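Local coordinates for syndapin (Drosophila melanogaster, PDB 3I2W), which probably takes part in endocytosis, controlling uptake of plasma membrane proteins, and is crystallised here as its phospholipid-binding, dimer-forming F-BAR domain, at residues B[119-127]-B[210-218]; B[153-161]-B[175-183]. One frame throughout, in Å; residues are numbered along the deposited sequence.

Contact 1: B[119-127]-B[210-218]; sequences LEDLFKKAQ and DMTSVFEKC
Phe123 lies as a knob in a hole formed by Met211, Val214, Phe215 and Cys218, where segments 119-127 and 210-218 of two long F-BAR helices run antiparallel (170°, axes 9.2 Å apart at closest). Val214 fills one face of the ring: its CG1 stands 3.3 Å from the centroid of Phe123, only 2° off the ring normal, a CH-pi contact over the middle of the ring. The two methyls of Val214 divide the work. CG1, anti to the backbone N (chi1 176°), takes the phenyl, while CG2 turns to Leu122, whose CD2 also meets the aliphatic CD of Lys217. Met211, present as selenomethionine, bends at chi2, which brings SE to the edge of the Phe123 ring, 5.0 Å from its centroid and near its plane, a Met-aromatic contact. Tyr10 stacks on Phe123, and Thr13 of helix 11-58 touches Phe215 and Cys218, so a third part of the chain closes on this apolar seam. Phe215 also packs on Gly276 of the second subunit. Beyond the ring, SE of Met211 lies 4.0 Å from CB of Gln127, whose amide is held elsewhere, NE2 by Tyr207 and OE1 by the backbone N of Gly8.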
loop_
_atom_site.group_PDB
_atom_site.type_symbol
_atom_site.label_atom_id
_atom_site.label_comp_id
_atom_site.label_asym_id
_atom_site.label_seq_id
_atom_site.Cartn_x
_atom_site.Cartn_y
_atom_site.Cartn_z
ATOM N N LEU B 119 32.975 -25.769 -1.638
ATOM C CA LEU B 119 33.965 -24.936 -1.017
ATOM C C LEU B 119 34.318 -25.305 0.395
ATOM O O LEU B 119 35.308 -24.826 0.926
ATOM C CB LEU B 119 33.521 -23.506 -1.028
ATOM C CG LEU B 119 34.185 -22.982 -2.245
ATOM C CD1 LEU B 119 33.285 -23.459 -3.399
ATOM C CD2 LEU B 119 34.082 -21.589 -2.081
ATOM N N GLU B 120 33.495 -26.107 1.041
ATOM C CA GLU B 120 33.815 -26.416 2.401
ATOM C C GLU B 120 34.871 -27.399 2.208
ATOM O O GLU B 120 35.870 -27.345 2.885
ATOM C CB GLU B 120 32.646 -27.035 3.122
ATOM C CG GLU B 120 31.744 -26.026 3.755
ATOM C CD GLU B 120 30.509 -26.666 4.357
ATOM O OE1 GLU B 120 30.356 -27.889 4.233
ATOM O OE2 GLU B 120 29.700 -25.968 4.986
ATOM N N ASP B 121 34.644 -28.286 1.241
ATOM C CA ASP B 121 35.618 -29.267 0.777
ATOM C C ASP B 121 36.939 -28.611 0.382
ATOM O O ASP B 121 37.990 -29.091 0.733
ATOM C CB ASP B 121 35.037 -30.106 -0.371
ATOM C CG ASP B 121 33.948 -31.090 0.117
ATOM O OD1 ASP B 121 33.595 -31.103 1.315
ATOM O OD2 ASP B 121 33.370 -31.849 -0.682
ATOM N N LEU B 122 36.911 -27.488 -0.291
ATOM C CA LEU B 122 38.141 -26.944 -0.737
ATOM C C LEU B 122 38.889 -26.394 0.448
ATOM O O LEU B 122 40.100 -26.508 0.488
ATOM C CB LEU B 122 37.872 -25.885 -1.757
ATOM C CG LEU B 122 39.069 -25.444 -2.542
ATOM C CD1 LEU B 122 39.483 -26.579 -3.421
ATOM C CD2 LEU B 122 38.701 -24.244 -3.376
ATOM N N PHE B 123 38.197 -25.803 1.416
ATOM C CA PHE B 123 38.854 -25.300 2.618
ATOM C C PHE B 123 39.397 -26.466 3.426
ATOM O O PHE B 123 40.455 -26.396 4.042
ATOM C CB PHE B 123 37.870 -24.614 3.519
ATOM C CG PHE B 123 37.763 -23.148 3.316
ATOM C CD1 PHE B 123 38.846 -22.307 3.555
ATOM C CD2 PHE B 123 36.559 -22.581 2.936
ATOM C CE1 PHE B 123 38.725 -20.940 3.399
ATOM C CE2 PHE B 123 36.455 -21.217 2.789
ATOM C CZ PHE B 123 37.535 -20.395 3.029
ATOM N N LYS B 124 38.634 -27.542 3.458
ATOM C CA LYS B 124 38.964 -28.612 4.324
ATOM C C LYS B 124 40.256 -29.160 3.796
ATOM O O LYS B 124 41.119 -29.481 4.557
ATOM C CB LYS B 124 37.848 -29.645 4.321
ATOM C CG LYS B 124 37.925 -30.664 5.403
ATOM C CD LYS B 124 37.095 -31.860 5.053
ATOM C CE LYS B 124 37.335 -32.980 6.054
ATOM N NZ LYS B 124 36.933 -32.536 7.439
ATOM N N LYS B 125 40.402 -29.224 2.479
ATOM C CA LYS B 125 41.601 -29.750 1.853
ATOM C C LYS B 125 42.752 -28.797 2.130
ATOM O O LYS B 125 43.766 -29.139 2.684
ATOM C CB LYS B 125 41.354 -29.822 0.386
ATOM C CG LYS B 125 41.813 -31.128 -0.241
ATOM C CD LYS B 125 42.073 -30.955 -1.739
ATOM C CE LYS B 125 42.955 -29.745 -1.936
ATOM N NZ LYS B 125 43.628 -29.918 -3.215
ATOM N N ALA B 126 42.573 -27.559 1.761
ATOM C CA ALA B 126 43.473 -26.531 2.168
ATOM C C ALA B 126 43.917 -26.574 3.636
ATOM O O ALA B 126 44.967 -26.073 3.929
ATOM C CB ALA B 126 42.836 -25.217 1.865
ATOM N N GLN B 127 43.139 -27.116 4.579
ATOM C CA GLN B 127 43.481 -26.950 6.001
ATOM C C GLN B 127 44.051 -28.239 6.558
ATOM O O GLN B 127 44.752 -28.222 7.581
ATOM C CB GLN B 127 42.250 -26.544 6.795
ATOM C CG GLN B 127 42.519 -26.065 8.188
ATOM C CD GLN B 127 41.268 -25.619 8.910
ATOM O OE1 GLN B 127 40.299 -26.394 9.109
ATOM N NE2 GLN B 127 41.288 -24.354 9.356
ATOM N N ASP B 210 47.335 -20.958 1.021
ATOM C CA ASP B 210 46.196 -21.819 0.746
ATOM C C ASP B 210 44.834 -21.284 1.223
ATOM O O ASP B 210 43.907 -21.108 0.425
ATOM C CB ASP B 210 46.469 -23.210 1.289
ATOM C CG ASP B 210 47.598 -23.904 0.544
ATOM O OD1 ASP B 210 48.056 -23.319 -0.455
ATOM O OD2 ASP B 210 48.005 -25.030 0.938
HETATM N N MSE B 211 44.687 -21.016 2.505
HETATM C CA MSE B 211 43.425 -20.531 2.876
HETATM C C MSE B 211 43.085 -19.183 2.114
HETATM O O MSE B 211 41.946 -18.977 1.690
HETATM C CB MSE B 211 43.297 -20.478 4.396
HETATM C CG MSE B 211 43.430 -21.814 5.143
HETATM SE SE MSE B 211 41.994 -22.903 5.260
HETATM C CE MSE B 211 42.517 -23.998 4.112
ATOM N N THR B 212 44.057 -18.299 1.867
ATOM C CA THR B 212 43.774 -17.000 1.260
ATOM C C THR B 212 43.168 -17.170 -0.112
ATOM O O THR B 212 42.356 -16.403 -0.592
ATOM C CB THR B 212 45.031 -16.251 1.192
ATOM O OG1 THR B 212 45.534 -16.171 2.528
ATOM C CG2 THR B 212 44.831 -14.823 0.737
ATOM N N SER B 213 43.506 -18.265 -0.713
ATOM C CA SER B 213 43.235 -18.431 -2.064
ATOM C C SER B 213 41.815 -18.907 -2.149
ATOM O O SER B 213 41.086 -18.508 -3.041
ATOM C CB SER B 213 44.210 -19.454 -2.560
ATOM O OG SER B 213 43.821 -19.851 -3.822
ATOM N N VAL B 214 41.429 -19.775 -1.218
ATOM C CA VAL B 214 40.058 -20.324 -1.132
ATOM C C VAL B 214 39.116 -19.238 -0.680
ATOM O O VAL B 214 38.025 -19.147 -1.192
ATOM C CB VAL B 214 39.959 -21.480 -0.146
ATOM C CG1 VAL B 214 38.557 -21.933 -0.016
ATOM C CG2 VAL B 214 40.744 -22.621 -0.651
ATOM N N PHE B 215 39.558 -18.402 0.254
ATOM C CA PHE B 215 38.741 -17.360 0.800
ATOM C C PHE B 215 38.380 -16.374 -0.266
ATOM O O PHE B 215 37.288 -15.844 -0.285
ATOM C CB PHE B 215 39.523 -16.615 1.841
ATOM C CG PHE B 215 38.752 -15.521 2.518
ATOM C CD1 PHE B 215 37.704 -15.818 3.381
ATOM C CD2 PHE B 215 39.103 -14.202 2.341
ATOM C CE1 PHE B 215 37.003 -14.817 4.017
ATOM C CE2 PHE B 215 38.438 -13.180 3.023
ATOM C CZ PHE B 215 37.385 -13.478 3.838
ATOM N N GLU B 216 39.303 -16.119 -1.171
ATOM C CA GLU B 216 39.079 -15.057 -2.105
ATOM C C GLU B 216 38.129 -15.544 -3.192
ATOM O O GLU B 216 37.375 -14.726 -3.765
ATOM C CB GLU B 216 40.389 -14.453 -2.612
ATOM C CG GLU B 216 40.963 -13.366 -1.671
ATOM C CD GLU B 216 40.016 -12.153 -1.433
ATOM O OE1 GLU B 216 39.286 -11.783 -2.395
ATOM O OE2 GLU B 216 39.996 -11.564 -0.293
ATOM N N LYS B 217 38.117 -16.851 -3.448
ATOM C CA LYS B 217 37.118 -17.420 -4.312
ATOM C C LYS B 217 35.716 -17.056 -3.793
ATOM O O LYS B 217 34.763 -16.796 -4.586
ATOM C CB LYS B 217 37.244 -18.934 -4.368
ATOM C CG LYS B 217 38.198 -19.478 -5.435
ATOM C CD LYS B 217 38.653 -20.951 -5.159
ATOM C CE LYS B 217 39.566 -21.594 -6.302
ATOM N NZ LYS B 217 40.837 -20.774 -6.356
ATOM N N CYS B 218 35.611 -17.033 -2.464
ATOM C CA CYS B 218 34.382 -16.815 -1.801
ATOM C C CYS B 218 34.050 -15.366 -1.871
ATOM O O CYS B 218 32.967 -15.014 -2.279
ATOM C CB CYS B 218 34.480 -17.279 -0.374
ATOM S SG CYS B 218 34.495 -19.100 -0.312
#

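Contact 2: B[153-161]-B[175-183]; sequences SATNQERNA and MHDRVQKTK
Met175, a selenomethionine, reaches across to Gln157 and to Ala161 in the loop that follows its helix, in an antiparallel pairing of the F-BAR domain close to the turn that joins helices 114-159 and 169-240. The axes of segments 153-159 and 175-183 approach to 8.8 Å, at 158°. Extended beyond CG, the Met175 chain lays SE against CB of Ala161 (3.7 Å) and its terminal CE beside OE1 of Gln157 (3.4 Å), the side chains of Met175 and Gln157 meeting nearly at right angles. Gln157 has CG anti to its carbonyl carbon (chi1 -46°), which carries the amide back along its own helix, where NE2 donates to Ser153 O at 3.1 Å. That donor sits above the carbonyl plane of Ser153, yet the acceptor lies close to the amide plane of Gln157. The guanidinium of Arg178 stands nearby, its plane turned 79° from the amide. Replacing Gln157 with an alanine would probably strip Met175 CE of its contact with the amide oxygen, only CB remaining near it, and take from Ser153 O this side-chain donor.

Val179 points CG2 at Ala154 O and at CB of Glu158, and CG1 at CG2 of Thr155 (3.6 Å). The hydroxyl of Thr155 turns back to Glu151 O, which presents the methyl to Val179 and to NZ of Lys183. Glu158, its chain extended, runs alongside His176 and sets OE2 3.2 Å from His176 CA. Apolar atoms thus fill the middle while amide, carboxylate and cationic groups flank it, so cohesion between these helices probably comes mainly from van der Waals contact.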
loop_
_atom_site.group_PDB
_atom_site.type_symbol
_atom_site.label_atom_id
_atom_site.label_comp_id
_atom_site.label_asym_id
_atom_site.label_seq_id
_atom_site.Cartn_x
_atom_site.Cartn_y
_atom_site.Cartn_z
ATOM N N SER B 153 55.992 -36.241 40.810
ATOM C CA SER B 153 55.344 -37.073 41.807
ATOM C C SER B 153 56.146 -38.351 41.974
ATOM O O SER B 153 55.843 -39.177 42.840
ATOM C CB SER B 153 53.943 -37.432 41.345
ATOM O OG SER B 153 54.032 -38.354 40.284
ATOM N N ALA B 154 57.152 -38.520 41.126
ATOM C CA ALA B 154 58.004 -39.678 41.183
ATOM C C ALA B 154 59.185 -39.309 42.038
ATOM O O ALA B 154 59.690 -40.137 42.799
ATOM C CB ALA B 154 58.452 -40.095 39.786
ATOM N N THR B 155 59.623 -38.058 41.913
ATOM C CA THR B 155 60.720 -37.548 42.722
ATOM C C THR B 155 60.213 -37.324 44.126
ATOM O O THR B 155 60.992 -37.178 45.039
ATOM C CB THR B 155 61.342 -36.249 42.158
ATOM O OG1 THR B 155 60.309 -35.416 41.648
ATOM C CG2 THR B 155 62.317 -36.537 41.025
ATOM N N ASN B 156 58.898 -37.313 44.285
ATOM C CA ASN B 156 58.273 -37.323 45.590
ATOM C C ASN B 156 58.339 -38.641 46.327
ATOM O O ASN B 156 58.639 -38.670 47.529
ATOM C CB ASN B 156 56.817 -36.936 45.462
ATOM C CG ASN B 156 56.587 -35.509 45.828
ATOM O OD1 ASN B 156 57.467 -34.864 46.417
ATOM N ND2 ASN B 156 55.408 -34.985 45.490
ATOM N N GLN B 157 58.025 -39.724 45.622
ATOM C CA GLN B 157 57.978 -41.016 46.264
ATOM C C GLN B 157 59.356 -41.484 46.631
ATOM O O GLN B 157 59.521 -42.129 47.648
ATOM C CB GLN B 157 57.318 -42.057 45.409
ATOM C CG GLN B 157 56.048 -41.634 44.781
ATOM C CD GLN B 157 55.634 -42.663 43.761
ATOM O OE1 GLN B 157 55.711 -43.863 44.036
ATOM N NE2 GLN B 157 55.230 -42.216 42.565
ATOM N N GLU B 158 60.350 -41.159 45.823
ATOM C CA GLU B 158 61.708 -41.429 46.215
ATOM C C GLU B 158 62.076 -40.727 47.532
ATOM O O GLU B 158 62.772 -41.312 48.347
ATOM C CB GLU B 158 62.685 -41.054 45.117
ATOM C CG GLU B 158 64.021 -41.751 45.284
ATOM C CD GLU B 158 65.083 -41.235 44.347
ATOM O OE1 GLU B 158 65.353 -40.012 44.372
ATOM O OE2 GLU B 158 65.666 -42.062 43.597
ATOM N N ARG B 159 61.609 -39.492 47.733
ATOM C CA ARG B 159 61.712 -38.800 49.020
ATOM C C ARG B 159 61.463 -39.733 50.205
ATOM O O ARG B 159 62.354 -39.962 51.035
ATOM C CB ARG B 159 60.712 -37.642 49.076
ATOM C CG ARG B 159 60.321 -37.169 50.500
ATOM C CD ARG B 159 61.359 -36.237 51.157
ATOM N NE ARG B 159 61.301 -34.877 50.601
ATOM C CZ ARG B 159 62.035 -34.431 49.575
ATOM N NH1 ARG B 159 62.915 -35.226 48.966
ATOM N NH2 ARG B 159 61.893 -33.176 49.156
ATOM N N ASN B 160 60.249 -40.282 50.257
ATOM C CA ASN B 160 59.778 -41.111 51.385
ATOM C C ASN B 160 60.007 -42.621 51.245
ATOM O O ASN B 160 59.271 -43.437 51.780
ATOM C CB ASN B 160 58.316 -40.792 51.670
ATOM C CG ASN B 160 57.672 -40.018 50.539
ATOM O OD1 ASN B 160 56.919 -40.580 49.748
ATOM N ND2 ASN B 160 57.993 -38.726 50.431
ATOM N N ALA B 161 61.054 -42.967 50.514
ATOM C CA ALA B 161 61.583 -44.319 50.431
ATOM C C ALA B 161 62.916 -44.327 51.157
ATOM O O ALA B 161 63.223 -45.256 51.906
ATOM C CB ALA B 161 61.789 -44.753 48.942
HETATM N N MSE B 175 61.977 -47.356 42.609
HETATM C CA MSE B 175 61.683 -45.952 42.720
HETATM C C MSE B 175 62.773 -45.069 42.213
HETATM O O MSE B 175 62.494 -44.045 41.612
HETATM C CB MSE B 175 61.388 -45.580 44.150
HETATM C CG MSE B 175 59.890 -45.369 44.365
HETATM SE SE MSE B 175 59.446 -45.769 46.211
HETATM C CE MSE B 175 57.499 -46.067 45.936
ATOM N N HIS B 176 64.018 -45.447 42.458
ATOM C CA HIS B 176 65.148 -44.732 41.942
ATOM C C HIS B 176 65.104 -44.834 40.412
ATOM O O HIS B 176 65.405 -43.787 39.724
ATOM C CB HIS B 176 66.427 -45.321 42.484
ATOM C CG HIS B 176 67.674 -44.815 41.817
ATOM N ND1 HIS B 176 68.515 -43.890 42.433
ATOM C CD2 HIS B 176 68.258 -45.124 40.617
ATOM C CE1 HIS B 176 69.567 -43.642 41.642
ATOM N NE2 HIS B 176 69.430 -44.373 40.530
ATOM N N ASP B 177 64.768 -46.005 39.863
ATOM C CA ASP B 177 64.806 -46.180 38.436
ATOM C C ASP B 177 63.730 -45.373 37.776
ATOM O O ASP B 177 63.984 -44.798 36.722
ATOM C CB ASP B 177 64.652 -47.641 38.045
ATOM C CG ASP B 177 65.896 -48.456 38.316
ATOM O OD1 ASP B 177 66.942 -47.905 38.790
ATOM O OD2 ASP B 177 65.812 -49.667 38.051
ATOM N N ARG B 178 62.537 -45.355 38.382
ATOM C CA ARG B 178 61.411 -44.577 37.881
ATOM C C ARG B 178 61.748 -43.109 37.735
ATOM O O ARG B 178 61.455 -42.536 36.720
ATOM C CB ARG B 178 60.239 -44.692 38.802
ATOM C CG ARG B 178 59.077 -45.430 38.245
ATOM C CD ARG B 178 57.895 -45.223 39.197
ATOM N NE ARG B 178 57.110 -46.447 39.383
ATOM C CZ ARG B 178 55.956 -46.518 40.056
ATOM N NH1 ARG B 178 55.435 -45.427 40.621
ATOM N NH2 ARG B 178 55.321 -47.689 40.170
ATOM N N VAL B 179 62.371 -42.505 38.735
ATOM C CA VAL B 179 62.753 -41.085 38.670
ATOM C C VAL B 179 63.612 -40.794 37.451
ATOM O O VAL B 179 63.283 -39.966 36.645
ATOM C CB VAL B 179 63.500 -40.622 39.955
ATOM C CG1 VAL B 179 64.181 -39.291 39.746
ATOM C CG2 VAL B 179 62.538 -40.554 41.134
ATOM N N GLN B 180 64.720 -41.489 37.325
ATOM C CA GLN B 180 65.631 -41.311 36.213
ATOM C C GLN B 180 64.963 -41.574 34.831
ATOM O O GLN B 180 65.364 -40.985 33.828
ATOM C CB GLN B 180 66.845 -42.229 36.456
ATOM C CG GLN B 180 67.959 -42.179 35.404
ATOM C CD GLN B 180 68.686 -40.825 35.367
ATOM O OE1 GLN B 180 68.354 -39.894 36.129
ATOM N NE2 GLN B 180 69.685 -40.712 34.477
ATOM N N LYS B 181 63.961 -42.458 34.800
ATOM C CA LYS B 181 63.281 -42.893 33.577
ATOM C C LYS B 181 62.228 -41.862 33.236
ATOM O O LYS B 181 61.861 -41.679 32.080
ATOM C CB LYS B 181 62.565 -44.244 33.788
ATOM C CG LYS B 181 62.625 -45.303 32.619
ATOM C CD LYS B 181 62.407 -44.773 31.141
ATOM C CE LYS B 181 60.916 -44.587 30.728
ATOM N NZ LYS B 181 60.114 -45.868 30.665
ATOM N N THR B 182 61.706 -41.212 34.256
ATOM C CA THR B 182 60.695 -40.247 34.014
ATOM C C THR B 182 61.351 -38.925 33.700
ATOM O O THR B 182 60.718 -38.066 33.113
ATOM C CB THR B 182 59.729 -40.091 35.179
ATOM O OG1 THR B 182 60.454 -39.688 36.337
ATOM C CG2 THR B 182 58.919 -41.381 35.436
ATOM N N LYS B 183 62.602 -38.716 34.071
ATOM C CA LYS B 183 63.216 -37.496 33.605
ATOM C C LYS B 183 63.897 -37.644 32.253
ATOM O O LYS B 183 64.217 -36.655 31.617
ATOM C CB LYS B 183 64.084 -36.838 34.652
ATOM C CG LYS B 183 65.137 -37.690 35.272
ATOM C CD LYS B 183 65.690 -37.000 36.539
ATOM C CE LYS B 183 64.567 -36.467 37.422
ATOM N NZ LYS B 183 65.070 -36.021 38.748
#

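Overall arrangement
Both contacts join the same two helices, 114-159 and 169-240, which run out from the body of the domain and back as an antiparallel hairpin. Along the chain, contact 2 is nested inside contact 1: 119-127 comes first, then 153-161, 175-183 and finally 210-218. Their centres are 50 Å apart and their nearest atoms about 32 Å, so neither touches the other. Contact 1 lies about 23 Å from the chain's centre, where helix 11-58 and the second subunit come close; contact 2, about 64 Å out on the same side, meets no other chain of the assembly. The pairing therefore passes from a multi-helix, dimeric core to a slender two-helix arm, consistent with the elongated dimers of F-BAR domains.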